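Local structure of M32 carboxypeptidase (Chitinophagaceae bacterium, 7A03) at residues Pro134-Met139 against Lys380-Thr385; Gly371-Ser376 against Gly414-Phe419. The protein probably removes amino acids one at a time from the C-terminal ends of peptides, as a metal-dependent carboxypeptidase of the M32 (Taq) family. All coordinates share one frame; numbering follows the deposited sequence.

Contact 1: Pro134-Met139 against Lys380-Thr385; sequences PALARM and KDLNKT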
ATOM      1  N   PRO A 134      11.584   2.720 -25.499  1.00 34.49           N
ATOM      2  CA  PRO A 134      12.833   3.489 -25.321  1.00 34.28           C
ATOM      3  C   PRO A 134      12.924   4.216 -23.986  1.00 28.79           C
ATOM      4  O   PRO A 134      13.982   4.183 -23.330  1.00 29.85           O
ATOM      5  CB  PRO A 134      12.823   4.447 -26.523  1.00 40.06           C
ATOM      6  CG  PRO A 134      12.001   3.748 -27.551  1.00 39.66           C
ATOM      7  CD  PRO A 134      10.915   3.056 -26.768  1.00 43.91           C
ATOM      8  N   ALA A 135      11.840   4.878 -23.569  1.00 26.04           N
ATOM      9  CA  ALA A 135      11.832   5.546 -22.268  1.00 22.61           C
ATOM     10  C   ALA A 135      12.063   4.550 -21.137  1.00 31.05           C
ATOM     11  O   ALA A 135      12.812   4.832 -20.192  1.00 33.56           O
ATOM     12  CB  ALA A 135      10.525   6.313 -22.063  1.00 25.05           C
ATOM     13  N   LEU A 136      11.450   3.365 -21.230  1.00 26.94           N
ATOM     14  CA  LEU A 136      11.644   2.361 -20.187  1.00 26.83           C
ATOM     15  C   LEU A 136      13.076   1.837 -20.181  1.00 26.26           C
ATOM     16  O   LEU A 136      13.637   1.560 -19.116  1.00 25.11           O
ATOM     17  CB  LEU A 136      10.640   1.217 -20.342  1.00 27.12           C
ATOM     18  CG  LEU A 136      10.677   0.203 -19.192  1.00 26.20           C
ATOM     19  CD1 LEU A 136      10.254   0.867 -17.884  1.00 22.47           C
ATOM     20  CD2 LEU A 136       9.816  -1.029 -19.485  1.00 19.28           C
ATOM     21  N   ALA A 137      13.687   1.694 -21.358  1.00 26.29           N
ATOM     22  CA  ALA A 137      15.081   1.268 -21.421  1.00 24.82           C
ATOM     23  C   ALA A 137      15.997   2.285 -20.747  1.00 24.75           C
ATOM     24  O   ALA A 137      16.901   1.913 -19.984  1.00 26.47           O
ATOM     25  CB  ALA A 137      15.491   1.077 -22.881  1.00 26.65           C
ATOM     26  N   ARG A 138      15.769   3.573 -21.020  1.00 26.57           N
ATOM     27  CA  ARG A 138      16.522   4.638 -20.353  1.00 29.51           C
ATOM     28  C   ARG A 138      16.331   4.586 -18.835  1.00 26.95           C
ATOM     29  O   ARG A 138      17.306   4.649 -18.066  1.00 29.25           O
ATOM     30  CB  ARG A 138      16.088   5.990 -20.926  1.00 31.87           C
ATOM     31  CG  ARG A 138      16.687   7.217 -20.254  1.00 31.89           C
ATOM     32  CD  ARG A 138      18.200   7.184 -20.234  1.00 34.71           C
ATOM     33  NE  ARG A 138      18.742   8.493 -19.871  1.00 37.64           N
ATOM     34  CZ  ARG A 138      20.029   8.736 -19.642  1.00 37.29           C
ATOM     35  NH1 ARG A 138      20.920   7.759 -19.730  1.00 37.89           N
ATOM     36  NH2 ARG A 138      20.422   9.960 -19.315  1.00 35.50           N
ATOM     37  N   MET A 139      15.075   4.457 -18.392  1.00 26.21           N
ATOM     38  CA  MET A 139      14.773   4.356 -16.966  1.00 24.71           C
ATOM     39  C   MET A 139      15.529   3.203 -16.318  1.00 20.88           C
ATOM     40  O   MET A 139      16.134   3.361 -15.251  1.00 24.37           O
ATOM     41  CB  MET A 139      13.268   4.173 -16.766  1.00 23.41           C
ATOM     42  CG  MET A 139      12.844   4.052 -15.298  1.00 25.17           C
ATOM     43  SD  MET A 139      13.211   5.549 -14.351  1.00 25.97           S
ATOM     44  CE  MET A 139      11.955   6.644 -14.985  1.00 24.02           C
ATOM     45  N   LYS A 380      13.671  -5.004 -24.369  1.00 33.41           N
ATOM     46  CA  LYS A 380      13.262  -5.328 -25.729  1.00 40.90           C
ATOM     47  C   LYS A 380      12.244  -6.463 -25.673  1.00 40.10           C
ATOM     48  O   LYS A 380      12.517  -7.517 -25.088  1.00 38.54           O
ATOM     49  CB  LYS A 380      14.484  -5.744 -26.551  1.00 38.68           C
ATOM     50  CG  LYS A 380      15.516  -4.633 -26.811  1.00 40.93           C
ATOM     51  CD  LYS A 380      14.870  -3.257 -26.893  1.00 45.91           C
ATOM     52  CE  LYS A 380      15.848  -2.176 -27.359  1.00 48.01           C
ATOM     53  NZ  LYS A 380      16.222  -1.263 -26.231  1.00 49.03           N
ATOM     54  N   ASP A 381      11.065  -6.239 -26.256  1.00 39.80           N
ATOM     55  CA  ASP A 381      10.001  -7.246 -26.277  1.00 41.01           C
ATOM     56  C   ASP A 381       9.559  -7.631 -24.864  1.00 33.39           C
ATOM     57  O   ASP A 381       9.282  -8.796 -24.570  1.00 32.81           O
ATOM     58  CB  ASP A 381      10.396  -8.478 -27.095  1.00 47.44           C
ATOM     59  CG  ASP A 381       9.999  -8.361 -28.553  1.00 58.11           C
ATOM     60  OD1 ASP A 381       8.830  -8.655 -28.877  1.00 63.21           O
ATOM     61  OD2 ASP A 381      10.857  -7.978 -29.375  1.00 62.20           O
ATOM     62  N   LEU A 382       9.509  -6.643 -23.973  1.00 27.49           N
ATOM     63  CA  LEU A 382       9.050  -6.930 -22.619  1.00 24.74           C
ATOM     64  C   LEU A 382       7.580  -7.330 -22.601  1.00 27.59           C
ATOM     65  O   LEU A 382       7.148  -8.054 -21.696  1.00 25.85           O
ATOM     66  CB  LEU A 382       9.306  -5.726 -21.718  1.00 25.49           C
ATOM     67  CG  LEU A 382       9.146  -5.965 -20.216  1.00 25.58           C
ATOM     68  CD1 LEU A 382      10.158  -6.987 -19.734  1.00 28.61           C
ATOM     69  CD2 LEU A 382       9.288  -4.671 -19.455  1.00 24.74           C
ATOM     70  N   ASN A 383       6.798  -6.873 -23.583  1.00 30.21           N
ATOM     71  CA  ASN A 383       5.394  -7.267 -23.639  1.00 30.28           C
ATOM     72  C   ASN A 383       5.252  -8.776 -23.809  1.00 27.99           C
ATOM     73  O   ASN A 383       4.393  -9.396 -23.175  1.00 29.32           O
ATOM     74  CB  ASN A 383       4.670  -6.509 -24.753  1.00 32.35           C
ATOM     75  CG  ASN A 383       5.311  -6.719 -26.106  1.00 32.27           C
ATOM     76  OD1 ASN A 383       6.531  -6.821 -26.217  1.00 32.07           O
ATOM     77  ND2 ASN A 383       4.488  -6.795 -27.145  1.00 42.67           N
ATOM     78  N   LYS A 384       6.101  -9.388 -24.638  1.00 27.48           N
ATOM     79  CA  LYS A 384       6.052 -10.839 -24.793  1.00 30.65           C
ATOM     80  C   LYS A 384       6.423 -11.547 -23.495  1.00 32.31           C
ATOM     81  O   LYS A 384       5.776 -12.529 -23.108  1.00 25.03           O
ATOM     82  CB  LYS A 384       6.966 -11.288 -25.937  1.00 32.79           C
ATOM     83  CG  LYS A 384       6.883 -12.783 -26.217  1.00 36.09           C
ATOM     84  CD  LYS A 384       8.181 -13.355 -26.753  1.00 40.75           C
ATOM     85  CE  LYS A 384       8.592 -14.611 -25.995  1.00 43.83           C
ATOM     86  NZ  LYS A 384       7.871 -15.825 -26.471  1.00 45.14           N
ATOM     87  N   THR A 385       7.463 -11.062 -22.814  1.00 30.48           N
ATOM     88  CA  THR A 385       7.857 -11.630 -21.528  1.00 24.13           C
ATOM     89  C   THR A 385       6.702 -11.571 -20.535  1.00 20.11           C
ATOM     90  O   THR A 385       6.369 -12.570 -19.874  1.00 22.81           O
ATOM     91  CB  THR A 385       9.052 -10.832 -20.998  1.00 27.01           C
ATOM     92  OG1 THR A 385      10.133 -10.924 -21.940  1.00 30.02           O
ATOM     93  CG2 THR A 385       9.502 -11.357 -19.653  1.00 23.18           C
TER

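Contact 2: Gly371-Ser376 against Gly414-Phe419; sequences GLIDGS and GSFGYF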
ATOM      1  N   GLY A 371      14.881  -9.170 -12.945  1.00 19.90           N
ATOM      2  CA  GLY A 371      15.655  -9.431 -14.141  1.00 25.22           C
ATOM      3  C   GLY A 371      16.053  -8.167 -14.866  1.00 25.25           C
ATOM      4  O   GLY A 371      17.134  -8.109 -15.460  1.00 27.70           O
ATOM      5  N   LEU A 372      15.202  -7.141 -14.823  1.00 21.32           N
ATOM      6  CA  LEU A 372      15.556  -5.889 -15.484  1.00 24.79           C
ATOM      7  C   LEU A 372      16.749  -5.249 -14.798  1.00 27.73           C
ATOM      8  O   LEU A 372      17.644  -4.704 -15.460  1.00 23.21           O
ATOM      9  CB  LEU A 372      14.366  -4.931 -15.484  1.00 23.46           C
ATOM     10  CG  LEU A 372      13.194  -5.280 -16.409  1.00 26.28           C
ATOM     11  CD1 LEU A 372      12.038  -4.323 -16.169  1.00 23.11           C
ATOM     12  CD2 LEU A 372      13.606  -5.257 -17.879  1.00 31.09           C
ATOM     13  N   ILE A 373      16.799  -5.348 -13.471  1.00 23.71           N
ATOM     14  CA  ILE A 373      17.827  -4.653 -12.710  1.00 27.10           C
ATOM     15  C   ILE A 373      19.132  -5.441 -12.665  1.00 29.50           C
ATOM     16  O   ILE A 373      20.214  -4.845 -12.592  1.00 29.61           O
ATOM     17  CB  ILE A 373      17.286  -4.280 -11.319  1.00 28.04           C
ATOM     18  CG1 ILE A 373      16.067  -3.365 -11.469  1.00 21.22           C
ATOM     19  CG2 ILE A 373      18.355  -3.594 -10.487  1.00 31.17           C
ATOM     20  CD1 ILE A 373      16.357  -2.075 -12.238  1.00 24.54           C
ATOM     21  N   ASP A 374      19.075  -6.773 -12.709  1.00 24.97           N
ATOM     22  CA  ASP A 374      20.316  -7.540 -12.760  1.00 26.96           C
ATOM     23  C   ASP A 374      20.867  -7.696 -14.171  1.00 28.83           C
ATOM     24  O   ASP A 374      22.021  -8.115 -14.325  1.00 37.58           O
ATOM     25  CB  ASP A 374      20.219  -8.872 -11.995  1.00 31.68           C
ATOM     26  CG  ASP A 374      19.342  -9.917 -12.687  1.00 43.11           C
ATOM     27  OD1 ASP A 374      19.049  -9.801 -13.896  1.00 46.02           O
ATOM     28  OD2 ASP A 374      18.949 -10.885 -11.999  1.00 47.14           O
ATOM     29  N   GLY A 375      20.088  -7.352 -15.191  1.00 32.50           N
ATOM     30  CA  GLY A 375      20.519  -7.458 -16.564  1.00 35.24           C
ATOM     31  C   GLY A 375      20.118  -8.734 -17.268  1.00 41.47           C
ATOM     32  O   GLY A 375      20.419  -8.884 -18.459  1.00 51.35           O
ATOM     33  N   SER A 376      19.447  -9.658 -16.579  1.00 35.70           N
ATOM     34  CA  SER A 376      19.108 -10.937 -17.188  1.00 35.70           C
ATOM     35  C   SER A 376      17.862 -10.860 -18.058  1.00 34.42           C
ATOM     36  O   SER A 376      17.662 -11.729 -18.910  1.00 37.57           O
ATOM     37  CB  SER A 376      18.942 -12.015 -16.116  1.00 32.63           C
ATOM     38  OG  SER A 376      17.770 -11.792 -15.351  1.00 33.00           O
ATOM     39  N   GLY A 414       9.466   5.679 -12.082  1.00 22.43           N
ATOM     40  CA  GLY A 414      10.736   5.257 -11.537  1.00 21.62           C
ATOM     41  C   GLY A 414      10.625   4.427 -10.282  1.00 19.59           C
ATOM     42  O   GLY A 414      11.624   4.251  -9.584  1.00 17.85           O
ATOM     43  N   SER A 415       9.432   3.902  -9.982  1.00 17.43           N
ATOM     44  CA  SER A 415       9.189   3.182  -8.734  1.00 16.41           C
ATOM     45  C   SER A 415       9.469   1.698  -8.948  1.00 17.11           C
ATOM     46  O   SER A 415       8.579   0.890  -9.218  1.00 21.68           O
ATOM     47  CB  SER A 415       7.788   3.450  -8.191  1.00 20.05           C
ATOM     48  OG  SER A 415       7.418   4.819  -8.315  1.00 20.55           O
ATOM     49  N   PHE A 416      10.751   1.355  -8.850  1.00 16.39           N
ATOM     50  CA  PHE A 416      11.232  -0.018  -8.917  1.00 17.75           C
ATOM     51  C   PHE A 416      11.524  -0.488  -7.498  1.00 16.93           C
ATOM     52  O   PHE A 416      12.156   0.227  -6.714  1.00 17.38           O
ATOM     53  CB  PHE A 416      12.499  -0.098  -9.783  1.00 17.95           C
ATOM     54  CG  PHE A 416      12.222  -0.045 -11.267  1.00 17.19           C
ATOM     55  CD1 PHE A 416      11.842   1.142 -11.875  1.00 22.29           C
ATOM     56  CD2 PHE A 416      12.306  -1.195 -12.044  1.00 21.24           C
ATOM     57  CE1 PHE A 416      11.584   1.192 -13.235  1.00 27.22           C
ATOM     58  CE2 PHE A 416      12.050  -1.151 -13.404  1.00 24.77           C
ATOM     59  CZ  PHE A 416      11.681   0.036 -13.996  1.00 22.99           C
ATOM     60  N   GLY A 417      11.094  -1.710  -7.184  1.00 16.48           N
ATOM     61  CA  GLY A 417      11.157  -2.225  -5.840  1.00 18.82           C
ATOM     62  C   GLY A 417       9.921  -1.948  -5.010  1.00 16.89           C
ATOM     63  O   GLY A 417       9.908  -2.287  -3.820  1.00 17.82           O
ATOM     64  N   TYR A 418       8.878  -1.361  -5.606  1.00 14.65           N
ATOM     65  CA  TYR A 418       7.658  -0.953  -4.919  1.00 12.74           C
ATOM     66  C   TYR A 418       6.646  -2.090  -4.843  1.00 14.90           C
ATOM     67  O   TYR A 418       6.062  -2.350  -3.785  1.00 15.47           O
ATOM     68  CB  TYR A 418       7.043   0.238  -5.674  1.00 20.92           C
ATOM     69  CG  TYR A 418       5.936   0.985  -4.956  1.00 17.16           C
ATOM     70  CD1 TYR A 418       4.678   0.426  -4.782  1.00 16.91           C
ATOM     71  CD2 TYR A 418       6.145   2.276  -4.487  1.00 19.07           C
ATOM     72  CE1 TYR A 418       3.664   1.123  -4.135  1.00 19.86           C
ATOM     73  CE2 TYR A 418       5.144   2.978  -3.842  1.00 19.28           C
ATOM     74  CZ  TYR A 418       3.916   2.398  -3.663  1.00 23.14           C
ATOM     75  OH  TYR A 418       2.931   3.109  -3.017  1.00 25.99           O
ATOM     76  N   PHE A 419       6.436  -2.778  -5.959  1.00 14.07           N
ATOM     77  CA  PHE A 419       5.365  -3.766  -6.019  1.00 12.96           C
ATOM     78  C   PHE A 419       5.382  -4.800  -4.889  1.00 13.03           C
ATOM     79  O   PHE A 419       4.290  -5.126  -4.376  1.00 12.92           O
ATOM     80  CB  PHE A 419       5.366  -4.459  -7.393  1.00 14.67           C
ATOM     81  CG  PHE A 419       4.733  -3.653  -8.493  1.00 15.16           C
ATOM     82  CD1 PHE A 419       3.392  -3.298  -8.435  1.00 13.49           C
ATOM     83  CD2 PHE A 419       5.473  -3.288  -9.613  1.00 15.90           C
ATOM     84  CE1 PHE A 419       2.804  -2.553  -9.472  1.00 17.32           C
ATOM     85  CE2 PHE A 419       4.893  -2.560 -10.643  1.00 14.54           C
ATOM     86  CZ  PHE A 419       3.556  -2.195 -10.576  1.00 13.75           C
TER

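Contact 1: Pro134-Met139 against Lys380-Thr385
A junction between two helices, near the surface of a predominantly helical peptidase, is formed where helix 129-150 meets the start of helix 382-394 through Leu136 and Leu382. The two leucines touch by one methyl each, Leu136 CD2 lying 3.7 Å from Leu382 CD2, and the side chains cross at about a right angle. Both have nearly the same shape: CG of Leu136 stands opposite its backbone nitrogen (chi1 -173°), and Leu382 repeats this (chi1 -168°), which carries each CG, and with it CD2, toward the other helix. The backbones stay well apart, since the nearest pair of CA atoms, Ala137 CA and Lys380 CA, is 8.1 Å distant. The interface is correspondingly small, burying 95 Å² over both sides.

A second, looser touch lies at the exposed border. The CB of Lys380 points away from helix 129-150, but bends in the chain at chi2 (-31°) and chi4 bring the amino group back, until Lys380 NZ is 4.2 Å from Ala137 CB. The ammonium is held in that place by a salt bridge to Glu133, one turn before Ala137 on the same helix, so the methyl of Ala137 merely borders the ion pair. Charge thus fringes the outer side, while the leucine methyls meet in a buried position.

Among the neighbouring elements, Tyr129 at the start of helix 129-150 touches both leucines, and Thr379 of the preceding loop packs on Leu136 and Ala137. On another side of helix 129-150, Ala135, Arg138 and Met139 pack against helix 103-126.

Contact 2: Gly371-Ser376 against Gly414-Phe419
Phe416 points its ring at the last turn of helix 358-374, where Leu372 and Ile373 receive it from different directions. Leu372 CD1 sits at the ring edge, near its plane, 4.2 Å from Phe416 CE2. Ile373 CD1 comes at an oblique angle instead, 4.2 Å from Phe416 CD2. The first torsion of Phe416 (chi1 -77°) turns CG away from its own carbonyl carbon and sends the ring across to the helix; the backbones remain far apart, with Ile373 CA 8.9 Å from Phe416 CA. In-plane at the ring edge lies Gly414 O, which also accepts a hydrogen bond from Lys143, and the ring stacks with that of Trp411.

Beyond Ile373 the helix ends in an Asx turn. Asp374 OD1 accepts Ser376 N at 2.7 Å, nearly in line with its C-O bond, and Ser376 OG at 2.8 Å through the syn lone pair. Gly375, with phi 95°, is the first residue to leave the helical conformation.

Between 371-376 and 414-419 the contact is thus apolar, made by three buried side chains; earlier on the helix, Glu369 adds a polar tie to Gly417 N. The bonds of Asp374 probably help to hold the helix end, OD1 within the turn and OD2 against His155.

In the fold
From the N terminus, the chain first supplies 134-139 on helix 129-150, then 371-376 at the end of helix 358-374. A short turn leads to 380-385, which closes contact 1 over 241 residues; 414-419 follows and closes contact 2 over 38. The segments alternate, so the two closures cross rather than nest. Their centres are 12 Å apart and they touch directly: Met139 CG lies 3.7 Å from Phe416 CE1, and Leu382 CD1 lies 4.3 Å from Leu372 CD2. Together they tie helix 129-150 to the consecutive helices 358-374 and 382-394, and to the loop before helix 420-439.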